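Local coordinates for protein putative Glycosidase (Bacteroides thetaiotaomicron, PDB 3R67) that is a putative glycosidase whose function is not established in detail and which probably adopts a five-bladed beta-propeller fold, at residues N24-P29 and S344-A349; D60-V65 and Y86-D91; N280-G285 and A320-I325. One frame throughout, in Å; residues are numbered along the deposited sequence.

Interaction 1: N24-P29 and S344-A349; sequences NPIVSP and SRVAVA
Asn24 reaches across to Val348 with both ends of its amide, and this clasp starts the pairing of the N-terminal segment 24-29 with the edge of strand 345-351. The pairing is consistent with a velcro-like closure of the probable beta-propeller, in which the beginning of the chain runs roughly antiparallel beside a strand from its end. The amide stands in for a strand residue. Its OD1 accepts from Val348 N at 2.8 Å, with the donor above the carbonyl plane, while ND2 gives an almost straight bond (171°) to Val348 O at 2.8 Å, close to its own plane. Further along, Val346 O meets Ile26 N at 2.9 Å and Val27 N only weakly. Two residues thus face one, a classic beta bulge, and Val346 N returns a bond to Val27 O at 3.1 Å. At the bulge, CG1 and CD1 of Ile26 lie against Val346 CG1, and its CG2 meets Val348 CG1 with the two side chains nearly at right angles.

Arg345 is worth following outward. Its CB runs beside Pro25 CB at 3.8 Å, and CG stays near the same proline carbon. The chain bends at chi2 (-64°), which brings CD to 3.4 Å from Ser28 OG. NE donates to a water that also bonds to Ser28 OG. CZ and NH1 then pack against Pro29, whose CD sits over one guanidinium face, 3.1 Å above the plane and toward the rim. Phe312 of helix 311-314 also touches both Arg345 and Asn24. At the tip, NH1 turns back to its own strand and bonds Ser344 O at 3.1 Å, with the oxygen in the guanidinium plane but the donor well above the carbonyl plane.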
loop_
_atom_site.group_PDB
_atom_site.type_symbol
_atom_site.label_atom_id
_atom_site.label_comp_id
_atom_site.label_asym_id
_atom_site.label_seq_id
_atom_site.Cartn_x
_atom_site.Cartn_y
_atom_site.Cartn_z
ATOM N N ASN A 24 16.150 -7.739 -7.759
ATOM C CA ASN A 24 15.657 -7.627 -6.391
ATOM C C ASN A 24 16.698 -8.054 -5.333
ATOM O O ASN A 24 17.461 -8.979 -5.568
ATOM C CB ASN A 24 14.396 -8.470 -6.229
ATOM C CG ASN A 24 13.256 -7.931 -7.044
ATOM O OD1 ASN A 24 13.032 -6.721 -7.090
ATOM N ND2 ASN A 24 12.448 -8.810 -7.628
ATOM N N PRO A 25 16.740 -7.377 -4.154
ATOM C CA PRO A 25 15.883 -6.238 -3.732
ATOM C C PRO A 25 16.279 -4.943 -4.414
ATOM O O PRO A 25 17.444 -4.692 -4.679
ATOM C CB PRO A 25 16.125 -6.153 -2.221
ATOM C CG PRO A 25 17.497 -6.710 -2.017
ATOM C CD PRO A 25 17.708 -7.749 -3.098
ATOM N N ILE A 26 15.293 -4.125 -4.707
ATOM C CA ILE A 26 15.554 -2.822 -5.293
ATOM C C ILE A 26 15.917 -1.812 -4.159
ATOM O O ILE A 26 16.611 -0.847 -4.432
ATOM C CB ILE A 26 14.378 -2.315 -6.172
ATOM C CG1 ILE A 26 13.071 -2.109 -5.373
ATOM C CG2 ILE A 26 14.157 -3.266 -7.350
ATOM C CD1 ILE A 26 12.109 -1.119 -5.978
ATOM N N VAL A 27 15.443 -2.022 -2.916
ATOM C CA VAL A 27 15.726 -1.168 -1.752
ATOM C C VAL A 27 16.024 -2.078 -0.563
ATOM O O VAL A 27 15.273 -3.012 -0.285
ATOM C CB VAL A 27 14.605 -0.127 -1.403
ATOM C CG1 VAL A 27 15.067 0.823 -0.288
ATOM C CG2 VAL A 27 14.190 0.692 -2.621
ATOM N N SER A 28 17.113 -1.791 0.130
ATOM C CA SER A 28 17.620 -2.506 1.310
ATOM C C SER A 28 17.998 -1.507 2.385
ATOM O O SER A 28 18.237 -0.364 2.030
ATOM C CB SER A 28 18.828 -3.382 0.944
ATOM O OG SER A 28 18.524 -4.350 -0.041
ATOM N N PRO A 29 18.073 -1.879 3.694
ATOM C CA PRO A 29 18.496 -0.900 4.701
ATOM C C PRO A 29 19.917 -0.361 4.444
ATOM O O PRO A 29 20.784 -1.070 3.928
ATOM C CB PRO A 29 18.454 -1.689 6.018
ATOM C CG PRO A 29 17.706 -2.875 5.748
ATOM C CD PRO A 29 17.820 -3.193 4.308
ATOM N N SER A 344 11.275 -6.328 5.391
ATOM C CA SER A 344 12.724 -6.024 5.437
ATOM C C SER A 344 13.287 -5.414 4.153
ATOM O O SER A 344 14.195 -4.588 4.230
ATOM C CB SER A 344 13.516 -7.301 5.716
ATOM O OG SER A 344 13.205 -7.824 6.997
ATOM N N ARG A 345 12.783 -5.825 2.989
ATOM C CA ARG A 345 13.268 -5.360 1.686
ATOM C C ARG A 345 12.113 -4.891 0.792
ATOM O O ARG A 345 10.948 -5.131 1.099
ATOM C CB ARG A 345 14.053 -6.491 0.962
ATOM C CG ARG A 345 15.255 -7.094 1.694
ATOM C CD ARG A 345 16.391 -6.106 1.936
ATOM N NE ARG A 345 17.521 -6.721 2.641
ATOM C CZ ARG A 345 17.670 -6.744 3.965
ATOM N NH1 ARG A 345 16.763 -6.178 4.755
ATOM N NH2 ARG A 345 18.733 -7.315 4.506
ATOM N N VAL A 346 12.455 -4.205 -0.301
ATOM C CA VAL A 346 11.526 -3.758 -1.350
ATOM C C VAL A 346 11.901 -4.513 -2.604
ATOM O O VAL A 346 13.078 -4.596 -2.930
ATOM C CB VAL A 346 11.479 -2.220 -1.585
ATOM C CG1 VAL A 346 10.475 -1.860 -2.686
ATOM C CG2 VAL A 346 11.141 -1.467 -0.307
ATOM N N ALA A 347 10.914 -5.077 -3.299
ATOM C CA ALA A 347 11.172 -5.809 -4.545
ATOM C C ALA A 347 10.134 -5.425 -5.603
ATOM O O ALA A 347 9.129 -4.784 -5.294
ATOM C CB ALA A 347 11.171 -7.320 -4.291
ATOM N N VAL A 348 10.406 -5.791 -6.862
ATOM C CA VAL A 348 9.526 -5.524 -7.998
ATOM C C VAL A 348 9.268 -6.848 -8.767
ATOM O O VAL A 348 10.120 -7.741 -8.810
ATOM C CB VAL A 348 10.109 -4.399 -8.938
ATOM C CG1 VAL A 348 11.461 -4.790 -9.554
ATOM C CG2 VAL A 348 9.117 -3.990 -10.030
ATOM N N ALA A 349 8.054 -6.959 -9.319
ATOM C CA ALA A 349 7.568 -7.982 -10.244
ATOM C C ALA A 349 7.035 -7.262 -11.485
ATOM O O ALA A 349 6.517 -6.148 -11.363
ATOM C CB ALA A 349 6.516 -8.870 -9.594
HETATM O O HOH W 1 19.797 -7.034 0.472
#

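Interaction 2: D60-V65 and Y86-D91; sequences DGKVVV and YAYSDD
Tyr86 sets CG trans to its own backbone N (chi1 -176°), and Val64 does the same with CG1 (174°); between them these torsions lay the valine methyl over the tyrosine ring. Val64 CG1 sits 3.8 Å from the Tyr86 ring centroid, 19° off the ring normal, a CH-pi contact over one face, with CG2 nearer the phenol oxygen. Tyr59 of strand 50-59 packs against both residues.

Behind these side chains, strands 62-70 and 82-89 form an antiparallel beta hairpin, the two middle strands of a four-stranded antiparallel sheet, probably one blade of the propeller. Val63 and Ser89 make a hydrogen-bonded pair, with N to O distances of 2.8 Å each way. Val65 and Ala87 form another, and Val64 with Tyr88 is the non-hydrogen-bonded pair between them. Val63 and Val65 point to the other face from Val64, and Tyr338 of strand 334-341 touches both of them.

Towards the hairpin's open end, the extended Lys62 chain runs alongside Asp90, and its CE comes to 3.2 Å from Asp90 OD1. Lys62 NZ stays 4.2 Å from the same oxygen, too far for a salt bridge. One water bonds weakly to both Lys62 NZ and Asp90 OD2; another donates to Gly61 O and Asp90 OD1. The attraction between these charges is therefore probably softened by solvent, whereas the valine and tyrosine end relies on apolar contact.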
loop_
_atom_site.group_PDB
_atom_site.type_symbol
_atom_site.label_atom_id
_atom_site.label_comp_id
_atom_site.label_asym_id
_atom_site.label_seq_id
_atom_site.Cartn_x
_atom_site.Cartn_y
_atom_site.Cartn_z
ATOM N N ASP A 60 7.574 12.840 -13.639
ATOM C CA ASP A 60 8.474 13.445 -14.614
ATOM C C ASP A 60 9.284 12.348 -15.375
ATOM O O ASP A 60 10.515 12.388 -15.443
ATOM C CB ASP A 60 9.401 14.430 -13.864
ATOM C CG ASP A 60 10.215 15.350 -14.717
ATOM O OD1 ASP A 60 9.740 15.707 -15.817
ATOM O OD2 ASP A 60 11.296 15.784 -14.251
ATOM N N GLY A 61 8.555 11.381 -15.942
ATOM C CA GLY A 61 9.114 10.289 -16.742
ATOM C C GLY A 61 9.886 9.224 -15.982
ATOM O O GLY A 61 10.504 8.350 -16.600
ATOM N N LYS A 62 9.832 9.270 -14.637
ATOM C CA LYS A 62 10.532 8.310 -13.787
ATOM C C LYS A 62 9.570 7.567 -12.868
ATOM O O LYS A 62 8.497 8.074 -12.535
ATOM C CB LYS A 62 11.621 9.005 -12.929
ATOM C CG LYS A 62 12.745 9.619 -13.755
ATOM C CD LYS A 62 13.851 10.227 -12.897
ATOM C CE LYS A 62 14.948 10.812 -13.753
ATOM N NZ LYS A 62 16.034 11.383 -12.936
ATOM N N VAL A 63 9.955 6.345 -12.495
ATOM C CA VAL A 63 9.240 5.556 -11.501
ATOM C C VAL A 63 9.770 6.004 -10.148
ATOM O O VAL A 63 10.980 5.957 -9.938
ATOM C CB VAL A 63 9.346 4.017 -11.702
ATOM C CG1 VAL A 63 8.585 3.282 -10.610
ATOM C CG2 VAL A 63 8.858 3.588 -13.091
ATOM N N VAL A 64 8.896 6.467 -9.249
ATOM C CA VAL A 64 9.317 6.895 -7.918
ATOM C C VAL A 64 8.698 5.956 -6.908
ATOM O O VAL A 64 7.488 5.762 -6.920
ATOM C CB VAL A 64 8.979 8.375 -7.612
ATOM C CG1 VAL A 64 9.317 8.733 -6.163
ATOM C CG2 VAL A 64 9.694 9.310 -8.574
ATOM N N VAL A 65 9.539 5.348 -6.062
ATOM C CA VAL A 65 9.128 4.430 -5.015
ATOM C C VAL A 65 9.344 5.150 -3.676
ATOM O O VAL A 65 10.450 5.631 -3.395
ATOM C CB VAL A 65 9.877 3.059 -5.117
ATOM C CG1 VAL A 65 9.800 2.256 -3.814
ATOM C CG2 VAL A 65 9.385 2.231 -6.308
ATOM N N TYR A 86 12.916 8.000 -0.552
ATOM C CA TYR A 86 12.604 8.316 -1.943
ATOM C C TYR A 86 13.600 7.611 -2.868
ATOM O O TYR A 86 14.801 7.857 -2.783
ATOM C CB TYR A 86 12.656 9.840 -2.105
ATOM C CG TYR A 86 12.268 10.399 -3.466
ATOM C CD1 TYR A 86 13.156 10.341 -4.549
ATOM C CD2 TYR A 86 11.110 11.159 -3.621
ATOM C CE1 TYR A 86 12.852 10.942 -5.767
ATOM C CE2 TYR A 86 10.802 11.772 -4.827
ATOM C CZ TYR A 86 11.663 11.647 -5.907
ATOM O OH TYR A 86 11.326 12.229 -7.111
ATOM N N ALA A 87 13.097 6.703 -3.722
ATOM C CA ALA A 87 13.900 5.966 -4.705
ATOM C C ALA A 87 13.346 6.253 -6.076
ATOM O O ALA A 87 12.137 6.312 -6.228
ATOM C CB ALA A 87 13.915 4.479 -4.400
ATOM N N TYR A 88 14.205 6.527 -7.053
ATOM C CA TYR A 88 13.752 6.899 -8.395
ATOM C C TYR A 88 14.478 6.056 -9.446
ATOM O O TYR A 88 15.660 5.721 -9.287
ATOM C CB TYR A 88 13.955 8.419 -8.650
ATOM C CG TYR A 88 15.377 8.906 -8.410
ATOM C CD1 TYR A 88 15.831 9.199 -7.121
ATOM C CD2 TYR A 88 16.254 9.119 -9.475
ATOM C CE1 TYR A 88 17.134 9.648 -6.896
ATOM C CE2 TYR A 88 17.557 9.566 -9.263
ATOM C CZ TYR A 88 17.990 9.841 -7.976
ATOM O OH TYR A 88 19.281 10.281 -7.775
ATOM N N SER A 89 13.753 5.722 -10.524
ATOM C CA SER A 89 14.243 4.893 -11.627
ATOM C C SER A 89 13.732 5.354 -12.969
ATOM O O SER A 89 12.560 5.701 -13.100
ATOM C CB SER A 89 13.803 3.438 -11.423
ATOM O OG SER A 89 14.260 2.587 -12.466
ATOM N N ASP A 90 14.574 5.220 -13.987
ATOM C CA ASP A 90 14.216 5.502 -15.374
ATOM C C ASP A 90 13.511 4.310 -16.018
ATOM O O ASP A 90 12.661 4.522 -16.891
ATOM C CB ASP A 90 15.467 5.875 -16.201
ATOM C CG ASP A 90 16.104 7.199 -15.807
ATOM O OD1 ASP A 90 15.366 8.169 -15.561
ATOM O OD2 ASP A 90 17.331 7.295 -15.858
ATOM N N ASP A 91 13.868 3.069 -15.633
ATOM C CA ASP A 91 13.294 1.874 -16.272
ATOM C C ASP A 91 12.289 1.111 -15.360
ATOM O O ASP A 91 11.529 0.276 -15.861
ATOM C CB ASP A 91 14.408 0.898 -16.709
ATOM C CG ASP A 91 15.330 0.335 -15.630
ATOM O OD1 ASP A 91 15.128 0.656 -14.441
ATOM O OD2 ASP A 91 16.263 -0.425 -15.981
HETATM O O HOH W 2 13.315 8.666 -17.759
HETATM O O HOH W 3 17.457 8.261 -13.186
#

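Interaction 3: N280-G285 and A320-I325; sequences NSYCAG and AGTVFI
Ala320 meets the turn at Asn280 first: its CB rests 3.8 Å from Asn280 CB and close to that residue's carbonyl, while Ala320 O approaches Ser281 CB. Gly321 follows, its carbonyl turned to the neighbouring strand. Its O accepts from Tyr282 N at 3.2 Å in a nearly straight bond and also lies 3.4 Å from Ser281 CA, in a CA-H...O contact, so one oxygen takes two neighbouring donors. Thr322 lies side by side with Tyr282 and directs CG2 at the ring, 3.6 Å from Tyr282 CD1. Its hydroxyl is used elsewhere, bonding to Gly340 O.

Around Val323 the chain runs into strand 323-331, probably the first strand of the last propeller blade, while Tyr282 belongs to strand 282-289 of the neighbouring sheet, so the contact probably joins successive blades. The short strand segments approach within 5.9 Å at 42°, too splayed for a regular ladder, and the bond from Val323 N to Tyr282 O is weak. Val323 CG2 packs against that same oxygen.

Phe324 has CG trans to its backbone N (chi1 -164°), which carries the ring alongside Tyr282. Tyr282 CD2 comes in at the edge of the phenylalanine, in its plane, 3.7 Å from Phe324 CD1. The two rings are oblique, with planes at 65°. Tyr318 makes an edge-to-face contact with Tyr282, and a bound 1,2-ethanediol lies about 3 Å from the Tyr282 side chain at its nearest atoms. Last comes Ile325, whose CD1 packs 3.7 Å from Ala284 CB with CG1 and CG2 close behind, while the backbone N of Ile325 donates to Asn264 OD1.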
loop_
_atom_site.group_PDB
_atom_site.type_symbol
_atom_site.label_atom_id
_atom_site.label_comp_id
_atom_site.label_asym_id
_atom_site.label_seq_id
_atom_site.Cartn_x
_atom_site.Cartn_y
_atom_site.Cartn_z
ATOM N N ASN A 280 0.414 -17.779 8.626
ATOM C CA ASN A 280 0.665 -16.373 8.968
ATOM C C ASN A 280 1.407 -15.637 7.839
ATOM O O ASN A 280 1.672 -14.456 8.004
ATOM C CB ASN A 280 1.450 -16.248 10.285
ATOM C CG ASN A 280 0.756 -16.927 11.437
ATOM O OD1 ASN A 280 -0.462 -16.814 11.630
ATOM N ND2 ASN A 280 1.513 -17.690 12.187
ATOM N N SER A 281 1.659 -16.273 6.674
ATOM C CA SER A 281 2.293 -15.578 5.556
ATOM C C SER A 281 1.275 -14.754 4.793
ATOM O O SER A 281 0.081 -15.089 4.804
ATOM C CB SER A 281 2.980 -16.553 4.597
ATOM O OG SER A 281 2.065 -17.331 3.834
ATOM N N TYR A 282 1.759 -13.698 4.099
ATOM C CA TYR A 282 0.976 -12.834 3.223
ATOM C C TYR A 282 1.237 -13.203 1.769
ATOM O O TYR A 282 2.375 -13.106 1.293
ATOM C CB TYR A 282 1.283 -11.354 3.454
ATOM C CG TYR A 282 0.761 -10.731 4.729
ATOM C CD1 TYR A 282 1.331 -11.038 5.962
ATOM C CD2 TYR A 282 -0.169 -9.692 4.688
ATOM C CE1 TYR A 282 0.907 -10.417 7.133
ATOM C CE2 TYR A 282 -0.583 -9.045 5.850
ATOM C CZ TYR A 282 -0.045 -9.414 7.073
ATOM O OH TYR A 282 -0.427 -8.762 8.224
ATOM N N CYS A 283 0.203 -13.684 1.093
ATOM C CA CYS A 283 0.175 -14.042 -0.327
ATOM C C CYS A 283 -0.822 -13.116 -1.007
ATOM O O CYS A 283 -1.829 -12.764 -0.378
ATOM C CB CYS A 283 -0.174 -15.518 -0.519
ATOM S SG CYS A 283 1.041 -16.667 0.162
ATOM N N ALA A 284 -0.542 -12.678 -2.236
ATOM C CA ALA A 284 -1.354 -11.674 -2.916
ATOM C C ALA A 284 -2.499 -12.288 -3.722
ATOM O O ALA A 284 -2.320 -13.285 -4.417
ATOM C CB ALA A 284 -0.478 -10.835 -3.835
ATOM N N GLY A 285 -3.664 -11.649 -3.632
ATOM C CA GLY A 285 -4.870 -12.060 -4.350
ATOM C C GLY A 285 -5.425 -10.946 -5.212
ATOM O O GLY A 285 -4.861 -9.850 -5.270
ATOM N N ALA A 320 7.219 -15.257 9.041
ATOM C CA ALA A 320 6.329 -16.117 8.238
ATOM C C ALA A 320 6.361 -15.711 6.749
ATOM O O ALA A 320 5.865 -16.452 5.899
ATOM C CB ALA A 320 4.912 -16.064 8.771
ATOM N N GLY A 321 6.963 -14.556 6.453
ATOM C CA GLY A 321 7.151 -14.070 5.089
ATOM C C GLY A 321 6.018 -13.263 4.504
ATOM O O GLY A 321 4.860 -13.401 4.902
ATOM N N THR A 322 6.362 -12.398 3.558
ATOM C CA THR A 322 5.403 -11.564 2.846
ATOM C C THR A 322 5.858 -11.265 1.455
ATOM O O THR A 322 7.052 -11.256 1.139
ATOM C CB THR A 322 5.099 -10.163 3.539
ATOM O OG1 THR A 322 6.177 -9.231 3.340
ATOM C CG2 THR A 322 4.676 -10.239 4.988
ATOM N N VAL A 323 4.883 -10.888 0.675
ATOM C CA VAL A 323 4.944 -10.303 -0.643
ATOM C C VAL A 323 3.825 -9.268 -0.527
ATOM O O VAL A 323 2.702 -9.460 -1.030
ATOM C CB VAL A 323 4.901 -11.303 -1.835
ATOM C CG1 VAL A 323 6.242 -11.989 -2.025
ATOM C CG2 VAL A 323 3.767 -12.313 -1.704
ATOM N N PHE A 324 4.080 -8.261 0.341
ATOM C CA PHE A 324 3.079 -7.263 0.665
ATOM C C PHE A 324 3.043 -6.258 -0.457
ATOM O O PHE A 324 3.855 -5.322 -0.477
ATOM C CB PHE A 324 3.372 -6.621 2.029
ATOM C CG PHE A 324 2.189 -5.873 2.587
ATOM C CD1 PHE A 324 1.226 -6.533 3.350
ATOM C CD2 PHE A 324 2.015 -4.518 2.325
ATOM C CE1 PHE A 324 0.126 -5.848 3.853
ATOM C CE2 PHE A 324 0.906 -3.836 2.816
ATOM C CZ PHE A 324 -0.026 -4.503 3.587
ATOM N N ILE A 325 2.092 -6.452 -1.399
ATOM C CA ILE A 325 1.970 -5.648 -2.634
ATOM C C ILE A 325 1.333 -4.306 -2.270
ATOM O O ILE A 325 0.411 -4.274 -1.458
ATOM C CB ILE A 325 1.217 -6.408 -3.751
ATOM C CG1 ILE A 325 -0.265 -6.749 -3.380
ATOM C CG2 ILE A 325 2.030 -7.698 -4.076
ATOM C CD1 ILE A 325 -1.076 -7.287 -4.483
#

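In the fold
Interaction 1 joins the two end regions of the chain, and interactions 2 and 3 both fall within the loop it closes, in series along the sequence. Interaction 2 lies in the four-stranded sheet 50-59 to 96-97. Its centre is about 14 Å from that of interaction 1, and the two touch where Val27 CG2 packs on Ala87 CB. Interaction 3 is also about 14 Å from interaction 1, centre to centre, without touching it, yet both reach the sheet 323-351. Interactions 2 and 3 are about 25 Å apart between centres. The C-terminal sheet, probably the last blade, thus touches the sheet before it through 320-325 and the N-terminal segment through 344-349, consistent with closure of the ring.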